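Local coordinates for uncharacterized protein (Chaetomium thermophilum, PDB 3LPZ) that probably acts in the Get pathway of tail-anchored protein biogenesis, as a Get4 alpha-solenoid adapted for multiple interactions, binding of Get5 among them, at residues 173-178 with 218-223; 105-108 with 113-116. All coordinates share one frame; numbering follows the deposited sequence. Where two conformers were deposited one is given.

Interaction 1 of 2, residues 173-178 with 218-223; sequences MEYEWY and VEDNKG
With CG anti to the backbone N in both residues, at chi1 -165° for Tyr175 and -167° for Asp220, the phenol and the carboxylate are carried together from CB atoms that already point toward the opposite segment. Asn221 takes another first rotamer, its CG anti to the carbonyl carbon, which sends the amide in from the loop that follows helix 203-220. The nearest CA atoms, those of Tyr175 and Asp220, are still 10.1 Å apart, so the gap is spanned by side chains and a water.

In the Asp220 conformer described, one of two deposited, Tyr175 OH donates to Asp220 OD2 over 2.8 Å. OD2 is approached on its anti side, slightly out of the carboxylate plane, while on the tyrosine it lies at the ring edge and in plane. Ring and carboxylate stand nearly perpendicular, at 84°. Asn221 ND2 lies 3.1 Å from Tyr175 OH, and this amide nitrogen has a hydrogen bond to Leu217 O, in the last turn of the preceding helix 203-220. A further link runs through a water that donates to both Tyr178 OH, at 2.9 Å, and Asn221 OD1, at 3.2 Å.

The arrangement is side-chain packing with a polar contact near the end of helix 203-220, between helices of the alpha-solenoid: two tyrosines about one turn apart on helix 166-179 reach across to it. Behind their hydroxyls the rings pack on that helix, Tyr175 on Ala216 and Leu217 and edge-to-face with Phe213, Tyr178 on Leu217, while Tyr178 also touches Ala186 and Tyr189 of the intervening helix 186-199.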
ATOM      1  N   MET A 173     -10.586   6.117  -1.507  1.00 18.96           N
ATOM      2  CA  MET A 173      -9.606   6.915  -2.251  1.00 19.26           C
ATOM      3  C   MET A 173      -9.785   6.719  -3.766  1.00 18.70           C
ATOM      4  O   MET A 173      -9.816   7.688  -4.517  1.00 18.95           O
ATOM      5  CB  MET A 173      -8.174   6.579  -1.819  1.00 19.76           C
ATOM      6  CG  MET A 173      -7.080   7.435  -2.509  1.00 21.27           C
ATOM      7  SD  MET A 173      -5.562   6.500  -2.841  1.00 24.02           S
ATOM      8  CE  MET A 173      -6.126   5.663  -4.324  1.00 23.74           C
ATOM      9  N   GLU A 174      -9.898   5.475  -4.208  1.00 17.55           N
ATOM     10  CA  GLU A 174     -10.164   5.210  -5.623  1.00 18.18           C
ATOM     11  C   GLU A 174     -11.478   5.846  -6.070  1.00 17.73           C
ATOM     12  O   GLU A 174     -11.566   6.338  -7.189  1.00 17.88           O
ATOM     13  CB  GLU A 174     -10.151   3.711  -5.982  1.00 17.14           C
ATOM     14  CG  GLU A 174      -8.828   2.911  -5.718  1.00 17.69           C
ATOM     15  CD  GLU A 174      -7.613   3.370  -6.497  1.00 18.88           C
ATOM     16  OE1 GLU A 174      -7.736   4.161  -7.462  1.00 19.35           O
ATOM     17  OE2 GLU A 174      -6.505   2.936  -6.131  1.00 19.59           O
ATOM     18  N   TYR A 175     -12.503   5.812  -5.222  1.00 18.46           N
ATOM     19  CA  TYR A 175     -13.754   6.474  -5.565  1.00 20.04           C
ATOM     20  C   TYR A 175     -13.565   8.004  -5.696  1.00 20.57           C
ATOM     21  O   TYR A 175     -14.096   8.608  -6.631  1.00 21.17           O
ATOM     22  CB  TYR A 175     -14.896   6.179  -4.561  1.00 19.88           C
ATOM     23  CG  TYR A 175     -16.206   6.594  -5.167  1.00 21.23           C
ATOM     24  CD1 TYR A 175     -16.807   5.791  -6.128  1.00 21.38           C
ATOM     25  CD2 TYR A 175     -16.808   7.805  -4.847  1.00 23.34           C
ATOM     26  CE1 TYR A 175     -17.978   6.144  -6.739  1.00 23.20           C
ATOM     27  CE2 TYR A 175     -18.025   8.186  -5.474  1.00 26.33           C
ATOM     28  CZ  TYR A 175     -18.581   7.337  -6.432  1.00 25.89           C
ATOM     29  OH  TYR A 175     -19.757   7.645  -7.077  1.00 29.28           O
ATOM     30  N   GLU A 176     -12.832   8.626  -4.770  1.00 21.31           N
ATOM     31  CA  GLU A 176     -12.531  10.081  -4.879  1.00 22.52           C
ATOM     32  C   GLU A 176     -11.779  10.397  -6.165  1.00 22.53           C
ATOM     33  O   GLU A 176     -12.041  11.413  -6.843  1.00 23.39           O
ATOM     34  CB  GLU A 176     -11.733  10.607  -3.672  1.00 23.56           C
ATOM     35  CG  GLU A 176     -12.540  10.685  -2.378  1.00 28.69           C
ATOM     36  CD  GLU A 176     -13.800  11.566  -2.498  1.00 35.26           C
ATOM     37  OE1 GLU A 176     -13.701  12.724  -2.976  1.00 38.53           O
ATOM     38  OE2 GLU A 176     -14.893  11.094  -2.121  1.00 38.27           O
ATOM     39  N   TRP A 177     -10.845   9.528  -6.514  1.00 21.23           N
ATOM     40  CA  TRP A 177     -10.090   9.706  -7.741  1.00 21.34           C
ATOM     41  C   TRP A 177     -10.993   9.573  -8.972  1.00 20.70           C
ATOM     42  O   TRP A 177     -10.917  10.377  -9.898  1.00 20.49           O
ATOM     43  CB  TRP A 177      -8.967   8.687  -7.817  1.00 21.14           C
ATOM     44  CG  TRP A 177      -7.735   9.120  -8.534  1.00 22.73           C
ATOM     45  CD1 TRP A 177      -7.523  10.303  -9.209  1.00 25.67           C
ATOM     46  CD2 TRP A 177      -6.524   8.371  -8.638  1.00 25.39           C
ATOM     47  NE1 TRP A 177      -6.241  10.323  -9.736  1.00 27.56           N
ATOM     48  CE2 TRP A 177      -5.603   9.155  -9.387  1.00 28.25           C
ATOM     49  CE3 TRP A 177      -6.128   7.099  -8.182  1.00 23.52           C
ATOM     50  CZ2 TRP A 177      -4.300   8.709  -9.685  1.00 29.82           C
ATOM     51  CZ3 TRP A 177      -4.833   6.664  -8.459  1.00 26.46           C
ATOM     52  CH2 TRP A 177      -3.930   7.469  -9.209  1.00 27.93           C
ATOM     53  N   TYR A 178     -11.862   8.565  -8.970  1.00 20.68           N
ATOM     54  CA  TYR A 178     -12.849   8.372 -10.041  1.00 20.11           C
ATOM     55  C   TYR A 178     -13.743   9.598 -10.281  1.00 20.96           C
ATOM     56  O   TYR A 178     -14.096   9.916 -11.426  1.00 21.05           O
ATOM     57  CB  TYR A 178     -13.724   7.164  -9.701  1.00 19.90           C
ATOM     58  CG  TYR A 178     -15.082   7.163 -10.386  1.00 19.82           C
ATOM     59  CD1 TYR A 178     -15.193   6.985 -11.773  1.00 18.17           C
ATOM     60  CD2 TYR A 178     -16.255   7.324  -9.648  1.00 20.43           C
ATOM     61  CE1 TYR A 178     -16.422   6.955 -12.399  1.00 18.57           C
ATOM     62  CE2 TYR A 178     -17.516   7.298 -10.278  1.00 21.25           C
ATOM     63  CZ  TYR A 178     -17.582   7.107 -11.651  1.00 21.85           C
ATOM     64  OH  TYR A 178     -18.820   7.083 -12.293  1.00 25.45           O
ATOM     65  N   VAL A 218     -23.225   3.553  -5.900  1.00 23.19           N
ATOM     66  CA  VAL A 218     -24.691   3.573  -5.777  1.00 23.44           C
ATOM     67  C   VAL A 218     -25.204   4.767  -4.970  1.00 24.62           C
ATOM     68  O   VAL A 218     -26.137   5.460  -5.395  1.00 23.19           O
ATOM     69  CB  VAL A 218     -25.226   2.258  -5.125  1.00 23.35           C
ATOM     70  CG1 VAL A 218     -26.720   2.375  -4.711  1.00 23.69           C
ATOM     71  CG2 VAL A 218     -24.999   1.089  -6.064  1.00 23.28           C
ATOM     72  N   GLU A 219     -24.601   5.024  -3.816  1.00 25.83           N
ATOM     73  CA  GLU A 219     -25.135   6.080  -2.966  0.50 27.25           C
ATOM     74  C   GLU A 219     -24.942   7.468  -3.601  1.00 27.14           C
ATOM     75  O   GLU A 219     -25.771   8.360  -3.381  1.00 27.38           O
ATOM     76  CB  GLU A 219     -24.609   5.971  -1.514  0.50 27.79           C
ATOM     77  CG  GLU A 219     -23.532   6.940  -1.135  0.50 30.54           C
ATOM     78  CD  GLU A 219     -24.053   8.344  -0.955  0.50 34.97           C
ATOM     79  OE1 GLU A 219     -25.185   8.496  -0.418  0.50 36.67           O
ATOM     80  OE2 GLU A 219     -23.344   9.296  -1.373  0.50 35.99           O
ATOM     81  N   ASP A 220     -23.911   7.615  -4.436  1.00 26.39           N
ATOM     82  CA  ASP A 220     -23.593   8.853  -5.136  0.50 26.62           C
ATOM     83  C   ASP A 220     -24.362   8.998  -6.461  1.00 26.74           C
ATOM     84  O   ASP A 220     -24.413  10.079  -7.040  1.00 26.82           O
ATOM     85  CB  ASP A 220     -22.087   8.864  -5.412  0.50 26.83           C
ATOM     86  CG  ASP A 220     -21.576  10.204  -5.842  0.50 26.29           C
ATOM     87  OD1 ASP A 220     -21.959  11.198  -5.207  0.50 23.70           O
ATOM     88  OD2 ASP A 220     -20.771  10.246  -6.804  0.50 26.23           O
ATOM     89  N   ASN A 221     -24.922   7.890  -6.955  1.00 25.12           N
ATOM     90  CA  ASN A 221     -25.603   7.874  -8.239  1.00 24.59           C
ATOM     91  C   ASN A 221     -26.909   7.090  -8.096  1.00 23.75           C
ATOM     92  O   ASN A 221     -27.012   5.959  -8.540  1.00 23.67           O
ATOM     93  CB  ASN A 221     -24.720   7.214  -9.306  1.00 24.28           C
ATOM     94  CG  ASN A 221     -23.411   7.947  -9.509  1.00 26.63           C
ATOM     95  OD1 ASN A 221     -23.339   8.848 -10.337  1.00 29.06           O
ATOM     96  ND2 ASN A 221     -22.374   7.587  -8.739  1.00 25.79           N
ATOM     97  N   LYS A 222     -27.886   7.680  -7.434  1.00 23.29           N
ATOM     98  CA  LYS A 222     -29.108   6.947  -7.095  1.00 23.71           C
ATOM     99  C   LYS A 222     -29.921   6.557  -8.312  1.00 22.51           C
ATOM    100  O   LYS A 222     -30.716   5.621  -8.234  1.00 22.95           O
ATOM    101  CB  LYS A 222     -29.952   7.702  -6.059  1.00 24.26           C
ATOM    102  CG  LYS A 222     -29.337   7.555  -4.646  1.00 27.96           C
ATOM    103  CD  LYS A 222     -29.922   8.523  -3.651  1.00 35.16           C
ATOM    104  CE  LYS A 222     -29.262   8.329  -2.279  1.00 37.45           C
ATOM    105  NZ  LYS A 222     -30.024   9.112  -1.280  1.00 41.68           N
ATOM    106  N   GLY A 223     -29.671   7.209  -9.441  1.00 22.07           N
ATOM    107  CA  GLY A 223     -30.345   6.854 -10.702  1.00 21.47           C
ATOM    108  C   GLY A 223     -29.730   5.669 -11.458  1.00 21.61           C
ATOM    109  O   GLY A 223     -30.352   5.134 -12.389  1.00 20.94           O
TER
HETATM  110  O   HOH W   1     -20.295   9.279 -11.074  1.00 53.83           O

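Interaction 2 of 2, residues 105-108 with 113-116; sequences RLFQ and VRKR
Phe107 and Arg114 meet through the aliphatic part of the arginine, followed here outward from its CB. Arg114 CB lies over one face of the Phe107 ring, 3.6 Å from Phe107 CD2. The next carbon, CG, makes a CH-pi contact with the same ring, 4.0 Å from its centroid and 25° off the normal, displaced toward the rim. Arg114 CD then passes Phe107 CB at 3.5 Å. Here the chain bends, chi3 74°, and the guanidinium comes to stand 64° from the ring plane. Such a turn, folded back onto the first residues of the next helix, joins helices 94-104 and 112-128 of the alpha-solenoid, and Phe107 reaches on to Leu66, Ala78 and Phe117. At the tip, Arg114 NH1 donates to a water 3.1 Å away, in the guanidinium plane, and that water donates to Phe107 O at 2.7 Å; NH2 forms a salt bridge with Glu149. With the Phe107 ring cut back to an alanine here, the Arg114 methylenes lose their aromatic face, and a gap would probably open between the turn and helix 112-128. Beyond the arginine, Phe107 CE2 approaches Val113 CG1 at 4.5 Å, a loose apolar contact.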
ATOM      1  N   ARG A 105       3.450  11.325  12.638  1.00 21.23           N
ATOM      2  CA  ARG A 105       2.302  12.211  12.555  1.00 22.49           C
ATOM      3  C   ARG A 105       2.684  13.667  12.837  1.00 23.21           C
ATOM      4  O   ARG A 105       1.917  14.569  12.550  1.00 23.55           O
ATOM      5  CB  ARG A 105       1.214  11.757  13.514  1.00 23.11           C
ATOM      6  CG  ARG A 105       0.600  10.409  13.112  1.00 25.31           C
ATOM      7  CD  ARG A 105      -0.655  10.168  13.946  1.00 28.30           C
ATOM      8  NE  ARG A 105      -1.308   8.865  13.729  1.00 31.96           N
ATOM      9  CZ  ARG A 105      -2.152   8.587  12.734  1.00 33.54           C
ATOM     10  NH1 ARG A 105      -2.423   9.506  11.807  1.00 33.92           N
ATOM     11  NH2 ARG A 105      -2.718   7.374  12.654  1.00 31.95           N
ATOM     12  N   LEU A 106       3.876  13.898  13.386  1.00 23.61           N
ATOM     13  CA  LEU A 106       4.313  15.274  13.648  1.00 24.14           C
ATOM     14  C   LEU A 106       5.156  15.923  12.554  1.00 24.92           C
ATOM     15  O   LEU A 106       5.438  17.118  12.630  1.00 25.74           O
ATOM     16  CB  LEU A 106       4.995  15.377  15.016  1.00 24.00           C
ATOM     17  CG  LEU A 106       4.112  15.126  16.256  1.00 24.19           C
ATOM     18  CD1 LEU A 106       5.005  14.885  17.492  1.00 24.92           C
ATOM     19  CD2 LEU A 106       3.146  16.271  16.526  1.00 25.04           C
ATOM     20  N   PHE A 107       5.554  15.169  11.534  1.00 24.90           N
ATOM     21  CA  PHE A 107       6.245  15.765  10.392  1.00 25.84           C
ATOM     22  C   PHE A 107       5.275  16.597   9.555  1.00 27.24           C
ATOM     23  O   PHE A 107       4.119  16.191   9.376  1.00 26.63           O
ATOM     24  CB  PHE A 107       6.759  14.704   9.431  1.00 24.68           C
ATOM     25  CG  PHE A 107       8.024  14.032   9.850  1.00 24.36           C
ATOM     26  CD1 PHE A 107       7.983  12.850  10.601  1.00 21.74           C
ATOM     27  CD2 PHE A 107       9.265  14.520   9.417  1.00 21.98           C
ATOM     28  CE1 PHE A 107       9.165  12.186  10.948  1.00 21.87           C
ATOM     29  CE2 PHE A 107      10.432  13.868   9.765  1.00 22.86           C
ATOM     30  CZ  PHE A 107      10.389  12.687  10.515  1.00 21.71           C
ATOM     31  N   GLN A 108       5.756  17.714   9.003  1.00 28.29           N
ATOM     32  CA  GLN A 108       5.041  18.394   7.919  1.00 31.39           C
ATOM     33  C   GLN A 108       5.095  17.509   6.683  1.00 32.44           C
ATOM     34  O   GLN A 108       6.135  16.922   6.419  1.00 32.26           O
ATOM     35  CB  GLN A 108       5.700  19.737   7.574  1.00 31.87           C
ATOM     36  CG  GLN A 108       5.462  20.813   8.611  1.00 35.76           C
ATOM     37  CD  GLN A 108       4.011  21.231   8.655  1.00 40.50           C
ATOM     38  OE1 GLN A 108       3.441  21.376   9.725  1.00 44.13           O
ATOM     39  NE2 GLN A 108       3.395  21.396   7.483  1.00 43.21           N
ATOM     40  N   VAL A 113      12.941  15.202   5.078  1.00 26.74           N
ATOM     41  CA  VAL A 113      13.428  14.126   5.906  1.00 25.00           C
ATOM     42  C   VAL A 113      12.326  13.085   6.180  1.00 23.79           C
ATOM     43  O   VAL A 113      12.655  11.949   6.510  1.00 22.90           O
ATOM     44  CB  VAL A 113      14.111  14.627   7.197  1.00 25.03           C
ATOM     45  CG1 VAL A 113      14.565  13.423   8.072  1.00 24.73           C
ATOM     46  CG2 VAL A 113      15.349  15.472   6.829  1.00 27.15           C
ATOM     47  N   ARG A 114      11.045  13.451   6.043  1.00 23.33           N
ATOM     48  CA  ARG A 114       9.955  12.456   6.266  1.00 23.64           C
ATOM     49  C   ARG A 114      10.037  11.249   5.314  1.00 23.81           C
ATOM     50  O   ARG A 114       9.720  10.120   5.699  1.00 24.13           O
ATOM     51  CB  ARG A 114       8.544  13.080   6.233  1.00 22.89           C
ATOM     52  CG  ARG A 114       7.518  12.124   6.801  1.00 24.74           C
ATOM     53  CD  ARG A 114       6.092  12.632   6.708  1.00 24.36           C
ATOM     54  NE  ARG A 114       5.626  12.555   5.334  1.00 25.57           N
ATOM     55  CZ  ARG A 114       4.369  12.748   4.964  1.00 26.22           C
ATOM     56  NH1 ARG A 114       3.442  13.036   5.876  1.00 25.34           N
ATOM     57  NH2 ARG A 114       4.047  12.646   3.675  1.00 27.28           N
ATOM     58  N   LYS A 115      10.472  11.494   4.083  1.00 24.40           N
ATOM     59  CA  LYS A 115      10.660  10.439   3.072  1.00 25.91           C
ATOM     60  C   LYS A 115      11.684   9.397   3.535  1.00 24.89           C
ATOM     61  O   LYS A 115      11.447   8.191   3.431  1.00 25.45           O
ATOM     62  CB  LYS A 115      11.156  11.029   1.736  1.00 26.73           C
ATOM     63  CG  LYS A 115      10.216  12.023   1.057  1.00 31.94           C
ATOM     64  CD  LYS A 115      10.881  12.620  -0.209  1.00 37.48           C
ATOM     65  CE  LYS A 115       9.866  13.298  -1.140  1.00 40.96           C
ATOM     66  NZ  LYS A 115       8.956  14.228  -0.403  1.00 44.08           N
ATOM     67  N   ARG A 116      12.824   9.877   4.009  1.00 24.30           N
ATOM     68  CA  ARG A 116      13.864   9.008   4.576  0.50 24.26           C
ATOM     69  C   ARG A 116      13.330   8.281   5.815  1.00 22.82           C
ATOM     70  O   ARG A 116      13.531   7.083   5.960  1.00 22.16           O
ATOM     71  CB  ARG A 116      15.119   9.814   4.935  0.50 25.15           C
ATOM     72  CG  ARG A 116      16.352   8.976   5.367  0.50 28.63           C
ATOM     73  CD  ARG A 116      17.490   9.908   5.802  0.50 34.01           C
ATOM     74  NE  ARG A 116      18.671   9.217   6.329  0.50 37.69           N
ATOM     75  CZ  ARG A 116      18.903   7.916   6.198  0.50 38.02           C
ATOM     76  NH1 ARG A 116      18.036   7.160   5.544  0.50 38.22           N
ATOM     77  NH2 ARG A 116      19.998   7.376   6.719  0.50 36.01           N
TER
HETATM   78  O   HOH W   2       3.278  13.686   8.854  1.00 21.48           O

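Interactions 1 and 2 occur in series along the chain, the 105-108/113-116 contact closing before the 173-178/218-223 contact opens. Their centres are about 31 Å apart and their nearest atoms about 13 Å, so they do not touch. Both belong to the Get4 alpha-solenoid, at different spans: interaction 2 packs an inter-helix turn on the start of helix 112-128, with four residues between its segments, whereas interaction 1 joins helix 166-179 to the region where helix 203-220 runs out, across 39 residues, of which 30 are helical. The chemistry differs too. Interaction 1 has a direct side-chain hydrogen bond, interaction 2 a CH-pi contact, and each adds a bridging water. Neither contact includes a bound ligand.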